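Local atomic coordinates of trans-2-enoyl-CoA reductase [NADH] (Treponema denticola ATCC 35405, PDB entry 4GGO), a protein that reduces the carbon-carbon double bond of trans-2-enoyl-CoA substrates such as crotonyl-CoA with NADH, a step of bacterial fatty acid synthesis. Residues Y232-P237 with D342-E347; V276-V281 with S297-M302. All blocks are in the same frame, centred on the assembly; numbering follows the deposited sequence.

Interaction 1 (Y232-P237 with D342-E347); sequences YSYIGP and DWELEE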
ATOM      1  N   TYR A 232      -5.993   4.695  -1.198  1.00 19.61           N
ATOM      2  CA  TYR A 232      -5.502   4.425   0.146  1.00 23.01           C
ATOM      3  C   TYR A 232      -4.755   5.622   0.718  1.00 25.74           C
ATOM      4  O   TYR A 232      -4.096   6.365  -0.011  1.00 23.23           O
ATOM      5  CB  TYR A 232      -4.621   3.178   0.154  1.00 22.53           C
ATOM      6  CG  TYR A 232      -5.381   1.914  -0.174  1.00 22.12           C
ATOM      7  CD1 TYR A 232      -6.686   1.736   0.267  1.00 24.27           C
ATOM      8  CD2 TYR A 232      -4.802   0.904  -0.931  1.00 17.63           C
ATOM      9  CE1 TYR A 232      -7.393   0.585  -0.028  1.00 23.02           C
ATOM     10  CE2 TYR A 232      -5.502  -0.253  -1.233  1.00 18.65           C
ATOM     11  CZ  TYR A 232      -6.798  -0.406  -0.779  1.00 20.95           C
ATOM     12  OH  TYR A 232      -7.504  -1.551  -1.072  1.00 21.51           O
ATOM     13  N   SER A 233      -4.869   5.804   2.030  1.00 24.83           N
ATOM     14  CA  SER A 233      -4.244   6.930   2.706  1.00 24.20           C
ATOM     15  C   SER A 233      -3.960   6.597   4.166  1.00 21.22           C
ATOM     16  O   SER A 233      -4.143   5.461   4.599  1.00 19.70           O
ATOM     17  CB  SER A 233      -5.136   8.168   2.611  1.00 23.89           C
ATOM     18  OG  SER A 233      -4.507   9.289   3.203  1.00 33.57           O
ATOM     19  N   TYR A 234      -3.514   7.595   4.922  1.00 22.94           N
ATOM     20  CA  TYR A 234      -3.155   7.389   6.320  1.00 21.55           C
ATOM     21  C   TYR A 234      -3.363   8.669   7.118  1.00 23.24           C
ATOM     22  O   TYR A 234      -3.104   9.766   6.626  1.00 24.03           O
ATOM     23  CB  TYR A 234      -1.702   6.921   6.424  1.00 25.65           C
ATOM     24  CG  TYR A 234      -1.274   6.512   7.817  1.00 25.72           C
ATOM     25  CD1 TYR A 234      -1.956   5.522   8.510  1.00 27.12           C
ATOM     26  CD2 TYR A 234      -0.175   7.101   8.427  1.00 27.87           C
ATOM     27  CE1 TYR A 234      -1.567   5.141   9.780  1.00 25.18           C
ATOM     28  CE2 TYR A 234       0.226   6.723   9.694  1.00 25.28           C
ATOM     29  CZ  TYR A 234      -0.472   5.742  10.365  1.00 25.61           C
ATOM     30  OH  TYR A 234      -0.076   5.367  11.628  1.00 22.94           O
ATOM     31  N   ILE A 235      -3.842   8.526   8.349  1.00 21.49           N
ATOM     32  CA  ILE A 235      -4.076   9.674   9.216  1.00 23.91           C
ATOM     33  C   ILE A 235      -3.070   9.686  10.365  1.00 26.25           C
ATOM     34  O   ILE A 235      -2.503  10.728  10.696  1.00 27.42           O
ATOM     35  CB  ILE A 235      -5.524   9.691   9.747  1.00 31.59           C
ATOM     36  CG1 ILE A 235      -6.489  10.085   8.627  1.00 29.36           C
ATOM     37  CG2 ILE A 235      -5.666  10.653  10.912  1.00 33.52           C
ATOM     38  CD1 ILE A 235      -7.940  10.113   9.050  1.00 27.81           C
ATOM     39  N   GLY A 236      -2.846   8.520  10.961  1.00 27.06           N
ATOM     40  CA  GLY A 236      -1.818   8.370  11.975  1.00 31.42           C
ATOM     41  C   GLY A 236      -2.189   8.887  13.351  1.00 26.99           C
ATOM     42  O   GLY A 236      -3.262   9.458  13.539  1.00 25.18           O
ATOM     43  N   PRO A 237      -1.287   8.688  14.325  1.00 25.26           N
ATOM     44  CA  PRO A 237      -1.492   9.079  15.721  1.00 29.53           C
ATOM     45  C   PRO A 237      -1.262  10.570  15.936  1.00 30.75           C
ATOM     46  O   PRO A 237      -0.827  11.271  15.021  1.00 26.68           O
ATOM     47  CB  PRO A 237      -0.411   8.285  16.454  1.00 24.28           C
ATOM     48  CG  PRO A 237       0.700   8.212  15.463  1.00 21.11           C
ATOM     49  CD  PRO A 237       0.030   8.056  14.120  1.00 24.17           C
ATOM     50  N   ASP A 342      -9.231   1.775  12.240  1.00 19.65           N
ATOM     51  CA  ASP A 342     -10.075   1.902  13.423  1.00 21.37           C
ATOM     52  C   ASP A 342      -9.537   1.122  14.622  1.00 20.58           C
ATOM     53  O   ASP A 342      -9.715   1.536  15.765  1.00 26.24           O
ATOM     54  CB  ASP A 342     -11.523   1.506  13.108  1.00 19.98           C
ATOM     55  CG  ASP A 342     -11.630   0.151  12.430  1.00 19.89           C
ATOM     56  OD1 ASP A 342     -10.617  -0.338  11.888  1.00 19.84           O
ATOM     57  OD2 ASP A 342     -12.737  -0.425  12.433  1.00 19.05           O
ATOM     58  N   TRP A 343      -8.874  -0.000  14.363  1.00 18.98           N
ATOM     59  CA  TRP A 343      -8.258  -0.775  15.435  1.00 19.66           C
ATOM     60  C   TRP A 343      -6.988  -0.087  15.935  1.00 26.06           C
ATOM     61  O   TRP A 343      -6.694  -0.104  17.129  1.00 17.16           O
ATOM     62  CB  TRP A 343      -7.936  -2.196  14.968  1.00 20.21           C
ATOM     63  CG  TRP A 343      -9.147  -3.014  14.623  1.00 19.31           C
ATOM     64  CD1 TRP A 343     -10.455  -2.636  14.732  1.00 25.03           C
ATOM     65  CD2 TRP A 343      -9.158  -4.353  14.118  1.00 17.45           C
ATOM     66  NE1 TRP A 343     -11.280  -3.658  14.322  1.00 21.62           N
ATOM     67  CE2 TRP A 343     -10.507  -4.723  13.939  1.00 23.87           C
ATOM     68  CE3 TRP A 343      -8.158  -5.278  13.799  1.00 16.65           C
ATOM     69  CZ2 TRP A 343     -10.880  -5.976  13.455  1.00 18.17           C
ATOM     70  CZ3 TRP A 343      -8.532  -6.520  13.317  1.00 18.16           C
ATOM     71  CH2 TRP A 343      -9.879  -6.858  13.151  1.00 16.44           C
ATOM     72  N   GLU A 344      -6.238   0.513  15.015  1.00 17.05           N
ATOM     73  CA  GLU A 344      -5.025   1.238  15.376  1.00 17.39           C
ATOM     74  C   GLU A 344      -5.340   2.451  16.243  1.00 20.95           C
ATOM     75  O   GLU A 344      -4.666   2.706  17.241  1.00 21.17           O
ATOM     76  CB  GLU A 344      -4.259   1.687  14.125  1.00 19.65           C
ATOM     77  CG  GLU A 344      -3.165   2.712  14.418  1.00 18.44           C
ATOM     78  CD  GLU A 344      -2.336   3.062  13.197  1.00 22.51           C
ATOM     79  OE1 GLU A 344      -2.514   2.406  12.152  1.00 20.23           O
ATOM     80  OE2 GLU A 344      -1.499   3.988  13.283  1.00 20.89           O
ATOM     81  N   LEU A 345      -6.370   3.195  15.860  1.00 17.64           N
ATOM     82  CA  LEU A 345      -6.689   4.446  16.537  1.00 20.10           C
ATOM     83  C   LEU A 345      -7.695   4.278  17.671  1.00 23.69           C
ATOM     84  O   LEU A 345      -8.252   5.261  18.161  1.00 25.39           O
ATOM     85  CB  LEU A 345      -7.177   5.495  15.538  1.00 18.01           C
ATOM     86  CG  LEU A 345      -6.136   5.955  14.516  1.00 22.32           C
ATOM     87  CD1 LEU A 345      -6.724   7.008  13.593  1.00 26.55           C
ATOM     88  CD2 LEU A 345      -4.891   6.484  15.219  1.00 23.56           C
ATOM     89  N   GLU A 346      -7.927   3.032  18.080  1.00 21.39           N
ATOM     90  CA  GLU A 346      -8.693   2.766  19.292  1.00 28.26           C
ATOM     91  C   GLU A 346      -8.005   3.450  20.461  1.00 23.21           C
ATOM     92  O   GLU A 346      -6.778   3.480  20.529  1.00 23.12           O
ATOM     93  CB  GLU A 346      -8.771   1.268  19.573  1.00 21.11           C
ATOM     94  CG  GLU A 346      -9.818   0.520  18.787  1.00 28.85           C
ATOM     95  CD  GLU A 346      -9.757  -0.971  19.050  1.00 26.15           C
ATOM     96  OE1 GLU A 346      -9.322  -1.358  20.154  1.00 26.09           O
ATOM     97  OE2 GLU A 346     -10.135  -1.754  18.154  1.00 29.39           O
ATOM     98  N   GLU A 347      -8.797   4.000  21.373  1.00 24.22           N
ATOM     99  CA  GLU A 347      -8.260   4.709  22.527  1.00 29.82           C
ATOM    100  C   GLU A 347      -7.351   3.821  23.371  1.00 23.40           C
ATOM    101  O   GLU A 347      -6.279   4.247  23.797  1.00 25.88           O
ATOM    102  CB  GLU A 347      -9.394   5.267  23.388  1.00 33.22           C
ATOM    103  CG  GLU A 347      -8.913   6.099  24.565  1.00 39.38           C
ATOM    104  CD  GLU A 347     -10.023   6.460  25.524  1.00 49.21           C
ATOM    105  OE1 GLU A 347     -11.021   7.068  25.085  1.00 50.05           O
ATOM    106  OE2 GLU A 347      -9.893   6.140  26.724  1.00 57.84           O
TER

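Interaction 2 (V276-V281 with S297-M302); sequences VNKGLV and SLFKVM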
ATOM      1  N   VAL A 276      -8.759   4.993   4.614  1.00 20.78           N
ATOM      2  CA  VAL A 276      -7.670   5.232   5.548  1.00 20.32           C
ATOM      3  C   VAL A 276      -7.249   3.911   6.176  1.00 22.05           C
ATOM      4  O   VAL A 276      -8.011   3.296   6.921  1.00 18.39           O
ATOM      5  CB  VAL A 276      -8.069   6.226   6.652  1.00 22.17           C
ATOM      6  CG1 VAL A 276      -6.839   6.660   7.436  1.00 20.98           C
ATOM      7  CG2 VAL A 276      -8.766   7.433   6.047  1.00 21.96           C
ATOM      8  N   ASN A 277      -6.034   3.477   5.858  1.00 18.21           N
ATOM      9  CA  ASN A 277      -5.525   2.203   6.345  1.00 20.57           C
ATOM     10  C   ASN A 277      -4.616   2.375   7.558  1.00 24.21           C
ATOM     11  O   ASN A 277      -4.310   3.498   7.960  1.00 23.67           O
ATOM     12  CB  ASN A 277      -4.787   1.465   5.228  1.00 18.32           C
ATOM     13  CG  ASN A 277      -5.687   1.144   4.045  1.00 26.88           C
ATOM     14  OD1 ASN A 277      -6.845   1.565   3.996  1.00 21.04           O
ATOM     15  ND2 ASN A 277      -5.153   0.401   3.083  1.00 19.22           N
ATOM     16  N   LYS A 278      -4.187   1.257   8.137  1.00 19.89           N
ATOM     17  CA  LYS A 278      -3.328   1.297   9.315  1.00 23.48           C
ATOM     18  C   LYS A 278      -1.885   1.618   8.938  1.00 27.06           C
ATOM     19  O   LYS A 278      -1.513   1.574   7.765  1.00 21.94           O
ATOM     20  CB  LYS A 278      -3.383  -0.028  10.079  1.00 20.55           C
ATOM     21  CG  LYS A 278      -2.564  -1.148   9.452  1.00 22.22           C
ATOM     22  CD  LYS A 278      -2.661  -2.430  10.268  1.00 26.41           C
ATOM     23  CE  LYS A 278      -1.986  -2.290  11.625  1.00 22.67           C
ATOM     24  NZ  LYS A 278      -0.505  -2.189  11.500  1.00 27.40           N
ATOM     25  N   GLY A 279      -1.077   1.941   9.942  1.00 24.03           N
ATOM     26  CA  GLY A 279       0.326   2.229   9.725  1.00 28.74           C
ATOM     27  C   GLY A 279       1.125   0.967   9.481  1.00 29.29           C
ATOM     28  O   GLY A 279       0.831  -0.086  10.047  1.00 32.85           O
ATOM     29  N   LEU A 280       2.138   1.075   8.631  1.00 21.39           N
ATOM     30  CA  LEU A 280       2.980  -0.064   8.292  1.00 29.00           C
ATOM     31  C   LEU A 280       4.366   0.413   7.883  1.00 27.40           C
ATOM     32  O   LEU A 280       4.561   1.592   7.585  1.00 27.10           O
ATOM     33  CB  LEU A 280       2.364  -0.875   7.148  1.00 29.48           C
ATOM     34  CG  LEU A 280       2.551  -0.323   5.730  1.00 32.13           C
ATOM     35  CD1 LEU A 280       2.286  -1.404   4.695  1.00 37.45           C
ATOM     36  CD2 LEU A 280       1.657   0.882   5.471  1.00 39.42           C
ATOM     37  N   VAL A 281       5.324  -0.507   7.869  1.00 23.34           N
ATOM     38  CA  VAL A 281       6.674  -0.184   7.434  1.00 33.60           C
ATOM     39  C   VAL A 281       6.688   0.079   5.936  1.00 35.25           C
ATOM     40  O   VAL A 281       6.318  -0.787   5.143  1.00 29.60           O
ATOM     41  CB  VAL A 281       7.662  -1.322   7.745  1.00 33.09           C
ATOM     42  CG1 VAL A 281       9.046  -0.983   7.208  1.00 27.61           C
ATOM     43  CG2 VAL A 281       7.712  -1.589   9.241  1.00 29.20           C
ATOM     44  N   SER A 297       6.278   0.231  18.458  1.00 20.22           N
ATOM     45  CA  SER A 297       5.466   0.205  19.665  1.00 21.33           C
ATOM     46  C   SER A 297       4.051  -0.263  19.347  1.00 20.67           C
ATOM     47  O   SER A 297       3.445  -1.002  20.122  1.00 18.53           O
ATOM     48  CB  SER A 297       5.431   1.590  20.312  1.00 24.21           C
ATOM     49  OG  SER A 297       6.743   2.059  20.569  1.00 25.20           O
ATOM     50  N   LEU A 298       3.534   0.174  18.201  1.00 16.34           N
ATOM     51  CA  LEU A 298       2.193  -0.197  17.762  1.00 15.48           C
ATOM     52  C   LEU A 298       2.105  -1.696  17.508  1.00 17.44           C
ATOM     53  O   LEU A 298       1.143  -2.344  17.920  1.00 20.69           O
ATOM     54  CB  LEU A 298       1.809   0.566  16.491  1.00 15.03           C
ATOM     55  CG  LEU A 298       0.385   0.353  15.974  1.00 18.44           C
ATOM     56  CD1 LEU A 298      -0.625   1.005  16.910  1.00 17.54           C
ATOM     57  CD2 LEU A 298       0.234   0.889  14.558  1.00 17.42           C
ATOM     58  N   PHE A 299       3.110  -2.239  16.826  1.00 14.39           N
ATOM     59  CA  PHE A 299       3.160  -3.669  16.541  1.00 17.99           C
ATOM     60  C   PHE A 299       3.163  -4.461  17.846  1.00 22.21           C
ATOM     61  O   PHE A 299       2.475  -5.473  17.975  1.00 18.53           O
ATOM     62  CB  PHE A 299       4.403  -4.028  15.720  1.00 15.39           C
ATOM     63  CG  PHE A 299       4.411  -3.452  14.326  1.00 17.66           C
ATOM     64  CD1 PHE A 299       3.287  -2.838  13.798  1.00 21.76           C
ATOM     65  CD2 PHE A 299       5.549  -3.539  13.540  1.00 23.97           C
ATOM     66  CE1 PHE A 299       3.300  -2.313  12.517  1.00 16.19           C
ATOM     67  CE2 PHE A 299       5.568  -3.017  12.258  1.00 28.17           C
ATOM     68  CZ  PHE A 299       4.441  -2.405  11.747  1.00 24.73           C
ATOM     69  N   LYS A 300       3.939  -3.984  18.813  1.00 19.96           N
ATOM     70  CA  LYS A 300       4.043  -4.634  20.114  1.00 18.16           C
ATOM     71  C   LYS A 300       2.695  -4.667  20.829  1.00 20.27           C
ATOM     72  O   LYS A 300       2.245  -5.719  21.285  1.00 22.52           O
ATOM     73  CB  LYS A 300       5.071  -3.909  20.981  1.00 18.38           C
ATOM     74  CG  LYS A 300       5.327  -4.573  22.323  1.00 25.41           C
ATOM     75  CD  LYS A 300       5.963  -5.940  22.140  1.00 29.41           C
ATOM     76  CE  LYS A 300       6.494  -6.484  23.454  1.00 38.56           C
ATOM     77  NZ  LYS A 300       7.221  -7.771  23.266  1.00 38.31           N
ATOM     78  N   VAL A 301       2.057  -3.507  20.918  1.00 16.27           N
ATOM     79  CA  VAL A 301       0.777  -3.379  21.602  1.00 16.30           C
ATOM     80  C   VAL A 301      -0.326  -4.189  20.921  1.00 19.20           C
ATOM     81  O   VAL A 301      -1.070  -4.917  21.581  1.00 16.76           O
ATOM     82  CB  VAL A 301       0.346  -1.899  21.696  1.00 21.95           C
ATOM     83  CG1 VAL A 301      -1.074  -1.784  22.217  1.00 23.45           C
ATOM     84  CG2 VAL A 301       1.311  -1.120  22.584  1.00 19.68           C
ATOM     85  N   MET A 302      -0.424  -4.069  19.601  1.00 15.47           N
ATOM     86  CA  MET A 302      -1.512  -4.710  18.869  1.00 20.94           C
ATOM     87  C   MET A 302      -1.370  -6.231  18.781  1.00 19.39           C
ATOM     88  O   MET A 302      -2.369  -6.950  18.742  1.00 20.18           O
ATOM     89  CB  MET A 302      -1.683  -4.080  17.483  1.00 15.62           C
ATOM     90  CG  MET A 302      -2.041  -2.600  17.545  1.00 15.81           C
ATOM     91  SD  MET A 302      -2.505  -1.876  15.962  1.00 21.65           S
ATOM     92  CE  MET A 302      -4.164  -2.522  15.760  1.00 24.19           C
TER

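Interaction 1 (Y232-P237 with D342-E347)
Y234 and E344 both set CG anti to the backbone N, at chi1 -173° and 167°. The E344 chain then runs out extended, and its carboxylate arrives at the phenol end of Y234. This happens in the Rossmann fold, at the C-terminal ends of the parallel strands. The 232-237 segment leaves strand 227-233 there, and 342-347 is part of the loop between strand 338-339 and helix 347-359. Y234 OH donates a hydrogen bond of 2.6 Å to E344 OE2, which accepts with its syn lone pair. The two side chains meet at about a right angle, with ring and carboxylate planes 41° apart. E344 OE1 lies in the ring plane at the edge, 3.7 Å from Y234 CE1. E344 is buried, and both oxygens are bonded: OE2 also to Y294 OH, OE1 to G279 N. Y234 binds substrate and meets the ring of Y244, the inferred proton donor, edge-to-face. Its bond to E344 is consistent with a second-shell role in positioning the phenol. One face of that ring is covered by its own chain, with G236 N 3.6 Å above the ring centre. Beside it, L345 CD2 packs against the backbone, 3.8 Å from G236 O.

Interaction 2 (V276-V281 with S297-M302)
The ring of F299 turns its outer edge to residues 279-281 and meets G279 O, L280 CA and V281 CG2. G279 O lies near the ring plane, 4.1 Å from F299 CE1. L280 CA is also at the edge, 4.4 Å from F299 CZ. V281 crosses the phenylalanine at about a right angle, with its CG2 4.0 Å from F299 CE2. K278 comes in at a slant, and its NZ is 3.9 Å from F299 CE1. The lysine chain bends at chi3 -67° and chi4 -69°. This curls its end back to G279, where NZ donates a 2.9 Å hydrogen bond to G279 O, nearly in line with the carbonyl. NZ also makes a weak hydrogen bond to E309 O. Neither bond involves helix 291-305. L298 CD2 lies near NZ, and M302 SD is 4.4 Å from K278 CE. F299 thus packs against a loop that includes the NAD(+)-binding residues L280 and V281. This loop follows strand 270-276 of the Rossmann sheet. Helix 291-305 supplies the other side of the contact, with helix 347-359 packed on L298 and helix 371-380 touching both V281 and F299.

Both interactions are buried and lie at the same end of the parallel sheet, with centres about 8 Å apart. Interaction 1 joins the exits of strands 227-233 and 338-339. Interaction 2 joins the exit of strand 270-276, which runs between those two in the sheet, to helix 291-305. The bond between E344 and G279 links the two contacts directly, and S233 O probably accepts another from N277 N. Their chemistry differs. A carboxylate and a phenol dominate interaction 1, which holds the substrate-binding Y234. Interaction 2 has no hydrogen bond between its segments. It rests mainly on contacts round the F299 ring, with a lysine amine beside it, against the loop that carries L280 and V281 of the NAD(+) site.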